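Local coordinates for protein racemase (Pseudovibrio sp. JE062, PDB 3MKC) that is of unknown function but belongs to the enolase superfamily, joining an N-terminal domain of the mandelate racemase and muconate lactonizing type to a barrel domain, at residues V178-K183 against V210-R215; L234-A239 against R259-E264; L142-A147 against R174-C179; A152-A157 against A184-K189. All blocks are in the same frame, centred on the assembly; numbering follows the deposited sequence.

Contact 1: residues V178-K183 against V210-R215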
# COMPACT_ATOMS: atom_id res chain seq x y z
N VAL A 178 -4.13 -4.11 14.72
CA VAL A 178 -4.49 -3.11 15.71
C VAL A 178 -3.27 -2.21 15.87
O VAL A 178 -2.18 -2.57 15.43
CB VAL A 178 -4.83 -3.75 17.06
CG1 VAL A 178 -6.03 -4.68 16.90
CG2 VAL A 178 -3.63 -4.51 17.59
N CYS A 179 -3.45 -1.05 16.49
CA CYS A 179 -2.34 -0.13 16.69
C CYS A 179 -2.26 0.32 18.13
O CYS A 179 -3.24 0.25 18.88
CB CYS A 179 -2.52 1.13 15.83
SG CYS A 179 -3.01 0.85 14.13
N VAL A 180 -1.07 0.77 18.53
CA VAL A 180 -0.86 1.30 19.86
C VAL A 180 -0.90 2.81 19.63
O VAL A 180 -0.03 3.36 18.96
CB VAL A 180 0.54 0.92 20.42
CG1 VAL A 180 0.74 1.56 21.79
CG2 VAL A 180 0.66 -0.59 20.54
N PRO A 181 -1.92 3.49 20.16
CA PRO A 181 -2.05 4.94 19.99
C PRO A 181 -0.74 5.70 20.23
O PRO A 181 -0.09 5.53 21.26
CB PRO A 181 -3.13 5.31 21.00
CG PRO A 181 -4.03 4.12 20.94
CD PRO A 181 -3.03 2.97 20.99
N ILE A 182 -0.37 6.54 19.27
CA ILE A 182 0.86 7.33 19.34
C ILE A 182 1.09 8.08 20.65
O ILE A 182 2.05 7.80 21.38
CB ILE A 182 0.90 8.36 18.20
CG1 ILE A 182 0.75 7.65 16.86
CG2 ILE A 182 2.19 9.15 18.26
CD1 ILE A 182 0.82 8.57 15.66
N LYS A 183 0.22 9.04 20.94
CA LYS A 183 0.36 9.83 22.15
C LYS A 183 -0.07 9.11 23.42
O LYS A 183 -0.48 9.74 24.40
CB LYS A 183 -0.41 11.14 22.00
CG LYS A 183 0.08 12.02 20.86
CD LYS A 183 -0.71 13.32 20.81
CE LYS A 183 -0.21 14.26 19.72
NZ LYS A 183 -1.05 15.50 19.66
N VAL A 210 0.21 -6.17 14.69
CA VAL A 210 0.30 -4.99 15.55
C VAL A 210 1.21 -3.90 14.98
O VAL A 210 2.34 -4.18 14.55
CB VAL A 210 0.82 -5.37 16.96
CG1 VAL A 210 0.77 -4.14 17.87
CG2 VAL A 210 -0.01 -6.50 17.54
N ASP A 211 0.70 -2.68 14.99
CA ASP A 211 1.43 -1.51 14.50
C ASP A 211 1.78 -0.69 15.74
O ASP A 211 0.89 -0.14 16.39
CB ASP A 211 0.53 -0.69 13.56
CG ASP A 211 1.19 0.61 13.08
OD1 ASP A 211 2.34 0.88 13.46
OD2 ASP A 211 0.53 1.35 12.32
N TYR A 212 3.06 -0.64 16.07
CA TYR A 212 3.51 0.09 17.25
C TYR A 212 3.72 1.58 16.98
O TYR A 212 4.07 2.35 17.88
CB TYR A 212 4.77 -0.57 17.81
CG TYR A 212 4.52 -1.99 18.30
CD1 TYR A 212 4.14 -2.24 19.62
CD2 TYR A 212 4.62 -3.07 17.43
CE1 TYR A 212 3.87 -3.54 20.06
CE2 TYR A 212 4.35 -4.36 17.85
CZ TYR A 212 3.98 -4.60 19.17
OH TYR A 212 3.72 -5.89 19.59
N LEU A 213 3.49 1.99 15.74
CA LEU A 213 3.62 3.38 15.32
C LEU A 213 4.89 4.11 15.72
O LEU A 213 4.85 5.27 16.14
CB LEU A 213 2.40 4.18 15.80
CG LEU A 213 1.11 3.86 15.05
CD1 LEU A 213 -0.11 4.36 15.83
CD2 LEU A 213 1.17 4.50 13.67
N TYR A 214 6.03 3.42 15.61
CA TYR A 214 7.32 4.03 15.88
C TYR A 214 7.47 4.65 17.26
O TYR A 214 8.10 5.70 17.40
CB TYR A 214 7.60 5.08 14.81
CG TYR A 214 7.46 4.54 13.40
CD1 TYR A 214 8.41 3.67 12.87
CD2 TYR A 214 6.35 4.86 12.61
CE1 TYR A 214 8.27 3.13 11.60
CE2 TYR A 214 6.19 4.32 11.33
CZ TYR A 214 7.16 3.46 10.84
OH TYR A 214 7.02 2.90 9.59
N ARG A 215 6.93 4.01 18.29
CA ARG A 215 7.04 4.58 19.63
C ARG A 215 8.34 4.19 20.34
O ARG A 215 8.62 4.72 21.41
CB ARG A 215 5.84 4.15 20.49
CG ARG A 215 5.78 2.67 20.79
CD ARG A 215 4.47 2.25 21.46
NE ARG A 215 4.27 2.81 22.80
CZ ARG A 215 3.59 3.92 23.06
NH1 ARG A 215 3.04 4.62 22.08
NH2 ARG A 215 3.45 4.34 24.32
O HOH W 1 2.50 3.93 19.53
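With chi1 at 177°, Val180 holds CG1 opposite its backbone N and turns this methyl to Arg215. Arg215 begins with CG between its own N and carbonyl carbon (chi1 66°) and bends at chi3. This brings one face of the guanidinium over Val180 CG1, which lies toward the rim of the group. Val180 CG1 is also 3.8 Å from Arg215 CD, and the two side chains cross at about a right angle. The other branch, Val180 CG2, meets Tyr212 CD1 at 4.0 Å. A water sits at the guanidinium edge, in its plane. The water oxygen accepts from Arg215 NH1 at 2.7 Å and donates to the carbonyl oxygens of Val180 and Tyr212. Ile182 O receives a weak bond from Arg215 NH1 at 3.4 Å. The stronger hold is on NH2, which donates to Ala184 O. Strands 175-179 and 207-211 run parallel here, joined by helix 188-202 in a beta-alpha-beta unit of the barrel. Asp211 N donates to Val178 O at 2.9 Å, and Val180 N to Asp211 O at 3.0 Å. Val178 and Val210 share the sheet face that packs on that helix. Cys179 and Asp211 share the other. At the strand end, Asp211 OD1 accepts from Leu213 N at 2.8 Å, from above the carboxylate plane, in an Asx turn. Leu213 CD1 then packs against Ile182 CG1 at 3.6 Å.

Contact 2: residues L234-A239 against R259-E264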
# COMPACT_ATOMS: atom_id res chain seq x y z
N LEU A 234 1.18 -13.47 17.81
CA LEU A 234 0.86 -12.40 16.88
C LEU A 234 1.55 -12.65 15.53
O LEU A 234 2.64 -13.22 15.47
CB LEU A 234 1.31 -11.05 17.47
CG LEU A 234 0.70 -10.76 18.86
CD1 LEU A 234 1.29 -9.48 19.44
CD2 LEU A 234 -0.82 -10.64 18.73
N TYR A 235 0.90 -12.22 14.45
CA TYR A 235 1.43 -12.42 13.11
C TYR A 235 2.69 -11.60 12.87
O TYR A 235 3.66 -12.10 12.31
CB TYR A 235 0.39 -12.07 12.05
CG TYR A 235 0.79 -12.55 10.69
CD1 TYR A 235 0.35 -13.79 10.21
CD2 TYR A 235 1.67 -11.81 9.90
CE1 TYR A 235 0.77 -14.27 8.98
CE2 TYR A 235 2.10 -12.29 8.68
CZ TYR A 235 1.66 -13.52 8.22
OH TYR A 235 2.12 -14.00 7.01
N PHE A 236 2.67 -10.33 13.26
CA PHE A 236 3.86 -9.51 13.09
C PHE A 236 3.92 -8.27 13.96
O PHE A 236 2.92 -7.87 14.57
CB PHE A 236 4.11 -9.17 11.61
CG PHE A 236 3.13 -8.18 10.98
CD1 PHE A 236 2.82 -6.97 11.60
CD2 PHE A 236 2.64 -8.42 9.70
CE1 PHE A 236 2.03 -6.01 10.94
CE2 PHE A 236 1.86 -7.48 9.03
CZ PHE A 236 1.55 -6.27 9.65
N ALA A 237 5.11 -7.68 14.03
CA ALA A 237 5.35 -6.47 14.81
C ALA A 237 5.78 -5.40 13.82
O ALA A 237 6.88 -5.46 13.26
CB ALA A 237 6.43 -6.72 15.83
N GLU A 238 4.90 -4.43 13.60
CA GLU A 238 5.14 -3.33 12.66
C GLU A 238 5.56 -2.02 13.32
O GLU A 238 5.11 -1.68 14.41
CB GLU A 238 3.86 -3.08 11.86
CG GLU A 238 3.89 -1.86 10.97
CD GLU A 238 2.57 -1.66 10.25
OE1 GLU A 238 1.91 -2.67 9.95
OE2 GLU A 238 2.21 -0.50 9.97
N ALA A 239 6.42 -1.27 12.62
CA ALA A 239 6.88 0.02 13.11
C ALA A 239 7.33 -0.03 14.57
O ALA A 239 6.88 0.76 15.40
CB ALA A 239 5.77 1.05 12.93
N ARG A 259 7.67 -11.81 13.96
CA ARG A 259 7.93 -11.41 12.58
C ARG A 259 8.19 -9.91 12.71
O ARG A 259 7.43 -9.20 13.37
CB ARG A 259 6.71 -11.61 11.68
CG ARG A 259 6.47 -13.02 11.16
CD ARG A 259 5.59 -12.93 9.92
NE ARG A 259 5.24 -14.23 9.35
CZ ARG A 259 4.32 -15.04 9.84
NH1 ARG A 259 3.63 -14.71 10.93
NH2 ARG A 259 4.06 -16.19 9.24
N ILE A 260 9.27 -9.44 12.10
CA ILE A 260 9.59 -8.02 12.16
C ILE A 260 9.35 -7.42 10.78
O ILE A 260 9.84 -7.95 9.79
CB ILE A 260 11.07 -7.81 12.55
CG1 ILE A 260 11.35 -8.51 13.88
CG2 ILE A 260 11.39 -6.33 12.67
CD1 ILE A 260 10.48 -8.03 15.03
N CYS A 261 8.57 -6.35 10.72
CA CYS A 261 8.28 -5.70 9.45
C CYS A 261 9.14 -4.47 9.27
O CYS A 261 9.72 -3.96 10.23
CB CYS A 261 6.83 -5.23 9.40
SG CYS A 261 5.61 -6.46 9.86
N GLY A 262 9.20 -3.99 8.04
CA GLY A 262 9.95 -2.78 7.76
C GLY A 262 9.59 -2.24 6.39
O GLY A 262 8.82 -2.85 5.66
N ALA A 263 10.13 -1.06 6.08
CA ALA A 263 9.95 -0.42 4.78
C ALA A 263 8.63 0.29 4.47
O ALA A 263 8.40 0.68 3.33
CB ALA A 263 10.26 -1.43 3.68
N GLU A 264 7.78 0.45 5.47
CA GLU A 264 6.51 1.13 5.26
C GLU A 264 6.65 2.46 4.53
O GLU A 264 5.86 2.75 3.63
CB GLU A 264 5.82 1.39 6.61
CG GLU A 264 4.74 2.48 6.52
CD GLU A 264 3.98 2.70 7.81
OE1 GLU A 264 4.62 2.89 8.87
OE2 GLU A 264 2.73 2.68 7.76
O HOH W 2 4.99 -11.53 15.29
O HOH W 3 8.92 -3.55 13.14
O HOH W 4 2.75 1.87 10.85
O HOH W 5 2.72 -0.24 7.37
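The guanidinium of Arg259 lies flat on one face of the Tyr235 ring, a cation-pi stack. The planes differ by 8° and the centres are 3.7 Å apart. NH1 stands over the ring centre, and Tyr235 CZ lies beneath the middle of the guanidinium. At the guanidinium edge, Tyr235 O accepts from Arg259 NH1 at 3.0 Å on a lone pair in the carbonyl plane. The bond is nearly straight, at 165°. One tyrosine thus grips face and edge together, which fixes the rotation of the group. The Tyr235 hydroxyl is hydrogen-bonded to Gln310 OE1. One residue on, the Phe236 ring carries Cys261 SG over one face, 3.2 Å from Phe236 CG. This is a sulfur-aromatic contact, offset toward the rim. The backbones meet at a single bridge, Ala237 with Ile260, between neighbouring strands of the barrel. Ala237 N donates to Arg259 O at 2.9 Å, and Cys261 N to Ala237 O at 3.2 Å. At the far end, OE2 of Glu238 and OE2 of Glu264 are 3.9 Å apart, with their carboxylate planes 85° apart. Two waters lie between the carboxylates, one 2.6 Å from Glu238 OE2. Glu238 OE1 has a salt bridge to Lys177, and Glu264 OE1 is hydrogen-bonded to Tyr214 OH. Asp211, Glu238 and Glu264 bring acidic groups together near the strand ends, consistent with a cation site as in enolase superfamily relatives.

Contact 3: residues L142-A147 against R174-C179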
# COMPACT_ATOMS: atom_id res chain seq x y z
N LEU A 142 -7.49 -6.69 7.68
CA LEU A 142 -8.05 -5.35 7.77
C LEU A 142 -7.44 -4.58 8.92
O LEU A 142 -7.35 -5.08 10.04
CB LEU A 142 -9.57 -5.43 7.94
CG LEU A 142 -10.30 -6.22 6.86
CD1 LEU A 142 -11.81 -6.15 7.11
CD2 LEU A 142 -9.96 -5.66 5.48
N THR A 143 -7.01 -3.36 8.63
CA THR A 143 -6.42 -2.52 9.65
C THR A 143 -7.54 -1.78 10.37
O THR A 143 -8.33 -1.08 9.74
CB THR A 143 -5.44 -1.52 9.03
OG1 THR A 143 -4.43 -2.25 8.31
CG2 THR A 143 -4.77 -0.68 10.10
N LEU A 144 -7.60 -1.95 11.69
CA LEU A 144 -8.64 -1.35 12.51
C LEU A 144 -8.14 -0.29 13.48
O LEU A 144 -7.03 -0.38 14.00
CB LEU A 144 -9.34 -2.44 13.33
CG LEU A 144 -9.79 -3.68 12.57
CD1 LEU A 144 -10.29 -4.73 13.55
CD2 LEU A 144 -10.87 -3.29 11.58
N TYR A 145 -8.99 0.70 13.73
CA TYR A 145 -8.67 1.76 14.68
C TYR A 145 -9.95 2.52 15.04
O TYR A 145 -10.57 3.15 14.19
CB TYR A 145 -7.65 2.74 14.10
CG TYR A 145 -6.99 3.60 15.16
CD1 TYR A 145 -5.97 3.08 15.96
CD2 TYR A 145 -7.38 4.92 15.37
CE1 TYR A 145 -5.35 3.86 16.94
CE2 TYR A 145 -6.77 5.71 16.34
CZ TYR A 145 -5.76 5.18 17.13
OH TYR A 145 -5.14 5.96 18.08
N PRO A 146 -10.36 2.45 16.32
CA PRO A 146 -11.58 3.13 16.75
C PRO A 146 -11.41 4.64 16.84
O PRO A 146 -10.29 5.17 16.74
CB PRO A 146 -11.85 2.51 18.11
CG PRO A 146 -10.46 2.30 18.65
CD PRO A 146 -9.75 1.71 17.44
N ALA A 147 -12.52 5.34 17.03
CA ALA A 147 -12.50 6.79 17.17
C ALA A 147 -12.25 7.05 18.64
O ALA A 147 -13.19 7.20 19.42
CB ALA A 147 -13.84 7.37 16.75
N ARG A 174 -10.22 -12.95 8.10
CA ARG A 174 -9.13 -13.84 8.48
C ARG A 174 -8.01 -13.23 9.32
O ARG A 174 -7.29 -13.95 10.01
CB ARG A 174 -8.52 -14.47 7.22
CG ARG A 174 -9.53 -15.12 6.30
CD ARG A 174 -10.23 -16.29 6.97
NE ARG A 174 -11.18 -16.95 6.08
CZ ARG A 174 -10.85 -17.70 5.04
NH1 ARG A 174 -9.57 -17.91 4.74
NH2 ARG A 174 -11.80 -18.25 4.29
N ALA A 175 -7.85 -11.91 9.26
CA ALA A 175 -6.80 -11.25 10.03
C ALA A 175 -7.05 -9.75 10.17
O ALA A 175 -7.60 -9.12 9.27
CB ALA A 175 -5.44 -11.49 9.37
N VAL A 176 -6.63 -9.20 11.30
CA VAL A 176 -6.80 -7.78 11.57
C VAL A 176 -5.54 -7.20 12.19
O VAL A 176 -4.76 -7.91 12.83
CB VAL A 176 -7.98 -7.53 12.53
CG1 VAL A 176 -9.28 -8.03 11.90
CG2 VAL A 176 -7.73 -8.25 13.85
N LYS A 177 -5.34 -5.90 12.00
CA LYS A 177 -4.18 -5.24 12.59
C LYS A 177 -4.68 -4.15 13.52
O LYS A 177 -5.56 -3.37 13.16
CB LYS A 177 -3.31 -4.60 11.50
CG LYS A 177 -2.05 -3.95 12.06
CD LYS A 177 -1.06 -3.59 10.96
CE LYS A 177 -1.52 -2.39 10.14
NZ LYS A 177 -0.55 -2.05 9.06
N VAL A 178 -4.13 -4.11 14.72
CA VAL A 178 -4.49 -3.11 15.71
C VAL A 178 -3.27 -2.21 15.87
O VAL A 178 -2.18 -2.57 15.43
CB VAL A 178 -4.83 -3.75 17.06
CG1 VAL A 178 -6.03 -4.68 16.90
CG2 VAL A 178 -3.63 -4.51 17.59
N CYS A 179 -3.45 -1.05 16.49
CA CYS A 179 -2.34 -0.13 16.69
C CYS A 179 -2.26 0.32 18.13
O CYS A 179 -3.24 0.25 18.88
CB CYS A 179 -2.52 1.13 15.83
SG CYS A 179 -3.01 0.85 14.13
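Lys177 and Thr143 lie side by side and point the same way, from paired parallel strands of the barrel domain. The strands are 137-143 and 175-179, with helix 154-170 between them in the chain, a beta-alpha-beta arrangement. The Lys177 side chain runs into the barrel interior. Lys177 CB is 4.1 Å from Thr143 OG1. CG and CD pass along strand 207-211, where CD packs near the Asp211 side chain and also touches the Phe236 ring. The chain then bends at chi3 (73°), which swings CE back to Thr143. Lys177 CE meets Thr143 OG1 at 3.4 Å and Thr143 CG2 at 3.7 Å. At the tip, NZ makes a salt bridge to Glu238 OE1 and a hydrogen bond to Tyr141 OH. Thr143 OG1 is itself bonded to Glu339. NZ is thus held by groups from more than one strand. Three backbone bonds fix the register. Leu142 N donates to Ala175 O at 2.9 Å, Lys177 N to Leu142 O at 2.9 Å, and Leu144 N to Lys177 O at 2.9 Å. The last is the straightest, at 171°. On the opposite face, Leu144 CD1 lies against Val176 CB at 3.8 Å, beside helix 154-170. Past the strand end, the Tyr145 ring approaches Cys179 obliquely, with Tyr145 CD1 4.0 Å from Cys179 CB.

Contact 4: residues A152-A157 against A184-K189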
# COMPACT_ATOMS: atom_id res chain seq x y z
N ALA A 152 -5.81 8.11 23.61
CA ALA A 152 -6.55 7.58 24.75
C ALA A 152 -5.80 6.85 25.85
O ALA A 152 -4.56 6.85 25.91
CB ALA A 152 -7.67 6.68 24.25
N SER A 153 -6.60 6.26 26.73
CA SER A 153 -6.13 5.52 27.89
C SER A 153 -6.39 4.04 27.67
O SER A 153 -7.22 3.67 26.85
CB SER A 153 -6.87 5.99 29.15
OG SER A 153 -7.75 4.98 29.62
N LEU A 154 -5.69 3.18 28.42
CA LEU A 154 -5.86 1.74 28.27
C LEU A 154 -7.30 1.26 28.14
O LEU A 154 -7.67 0.62 27.14
CB LEU A 154 -5.16 0.98 29.41
CG LEU A 154 -3.63 0.96 29.33
CD1 LEU A 154 -3.06 0.32 30.58
CD2 LEU A 154 -3.21 0.17 28.08
N ASP A 155 -8.13 1.57 29.13
CA ASP A 155 -9.53 1.17 29.11
C ASP A 155 -10.30 1.70 27.91
O ASP A 155 -11.06 0.97 27.26
CB ASP A 155 -10.22 1.61 30.41
CG ASP A 155 -10.66 0.44 31.26
OD1 ASP A 155 -11.65 -0.24 30.89
OD2 ASP A 155 -9.99 0.18 32.29
N VAL A 156 -10.11 2.98 27.61
CA VAL A 156 -10.79 3.62 26.49
C VAL A 156 -10.38 3.01 25.15
O VAL A 156 -11.21 2.78 24.28
CB VAL A 156 -10.49 5.13 26.46
CG1 VAL A 156 -11.08 5.75 25.19
CG2 VAL A 156 -11.06 5.79 27.71
N ALA A 157 -9.08 2.76 24.99
CA ALA A 157 -8.59 2.18 23.76
C ALA A 157 -9.20 0.79 23.54
O ALA A 157 -9.68 0.48 22.45
CB ALA A 157 -7.07 2.08 23.80
N ALA A 184 0.00 7.78 23.41
CA ALA A 184 -0.36 7.00 24.59
C ALA A 184 0.93 6.90 25.41
O ALA A 184 1.97 6.55 24.87
CB ALA A 184 -0.85 5.62 24.19
N ASP A 185 0.85 7.21 26.70
CA ASP A 185 2.04 7.15 27.55
C ASP A 185 2.23 5.79 28.22
O ASP A 185 3.00 5.68 29.18
CB ASP A 185 1.98 8.22 28.63
CG ASP A 185 0.76 8.07 29.52
OD1 ASP A 185 0.34 6.92 29.77
OD2 ASP A 185 0.23 9.11 29.97
N TRP A 186 1.54 4.77 27.72
CA TRP A 186 1.64 3.44 28.32
C TRP A 186 3.08 2.93 28.34
O TRP A 186 3.83 3.12 27.38
CB TRP A 186 0.77 2.43 27.55
CG TRP A 186 -0.61 2.93 27.19
CD1 TRP A 186 -1.29 3.97 27.77
CD2 TRP A 186 -1.48 2.40 26.17
NE1 TRP A 186 -2.52 4.12 27.18
CE2 TRP A 186 -2.66 3.17 26.20
CE3 TRP A 186 -1.36 1.35 25.25
CZ2 TRP A 186 -3.74 2.92 25.33
CZ3 TRP A 186 -2.44 1.10 24.39
CH2 TRP A 186 -3.61 1.89 24.44
N SER A 187 3.47 2.31 29.45
CA SER A 187 4.81 1.75 29.57
C SER A 187 4.79 0.50 28.70
O SER A 187 3.74 0.12 28.20
CB SER A 187 5.10 1.35 31.03
OG SER A 187 4.27 0.28 31.45
N THR A 188 5.94 -0.14 28.52
CA THR A 188 5.97 -1.34 27.70
C THR A 188 5.14 -2.45 28.34
O THR A 188 4.52 -3.25 27.64
CB THR A 188 7.40 -1.83 27.46
OG1 THR A 188 7.99 -2.21 28.71
CG2 THR A 188 8.23 -0.74 26.81
N LYS A 189 5.11 -2.50 29.66
CA LYS A 189 4.33 -3.53 30.33
C LYS A 189 2.83 -3.32 30.08
O LYS A 189 2.08 -4.28 29.94
CB LYS A 189 4.62 -3.55 31.84
CG LYS A 189 5.43 -4.77 32.25
CD LYS A 189 4.68 -6.04 31.83
CE LYS A 189 5.58 -7.27 31.75
NZ LYS A 189 4.80 -8.42 31.19
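Trp186 reaches Leu154 with its CG set opposite the carbonyl carbon and beside the backbone N (chi1 -44°). This turn sends the indole out of its loop to the start of helix 154-170. Leu154 CG is likewise opposite its own carbonyl carbon. Its chi2 of 174° sends CD1 on along the chain and leaves CD2, the other methyl, over the face of the indole. Leu154 CD2 is 3.5 Å from the centroid of the six-membered ring of Trp186, only 14° off the normal, a CH-pi contact over the centre. Leu154 CD2 also comes to 3.4 Å from Trp186 CD2, so the packing is close. The opposite face carries Ala184 CB, offset toward the rim. At the ring edge, near its plane, Ala157 CB meets Trp186 CH2 at 3.5 Å. The backbone also comes close, with Ser153 C at 3.7 Å from Trp186 CZ2, approaching obliquely. No hydrogen bond crosses this contact. Val191 and Tyr194 of helix 188-202 also touch the indole, as does Pro181, just past strand 175-179. Ser153 and Ser187 each occupy the N-cap position of their helix, and Ser187 caps with its side chain. The two starts belong to successive outer helices of a beta-alpha barrel, bridged by Trp186 from the loop before the second.

Overall arrangement
Contacts 1, 2 and 3 are buried and lie on the strands of the barrel. Contact 4 is partly buried, farther out, where two helices begin. Contacts 1 and 3 share Val178 and Cys179 and are built on strand 175-179, one on each side of it. Contact 2 is joined to contact 1 by strand pairing and to contact 3 by the salt bridge from Lys177 to Glu238. Contact 4 has no strand pairing and rests on apolar packing around one indole. It reaches contact 1 through Arg215 and Ala184. Lys177, Asp211 and Glu238 meet on the inner face, while Val176, Val178 and Val210 face the helices.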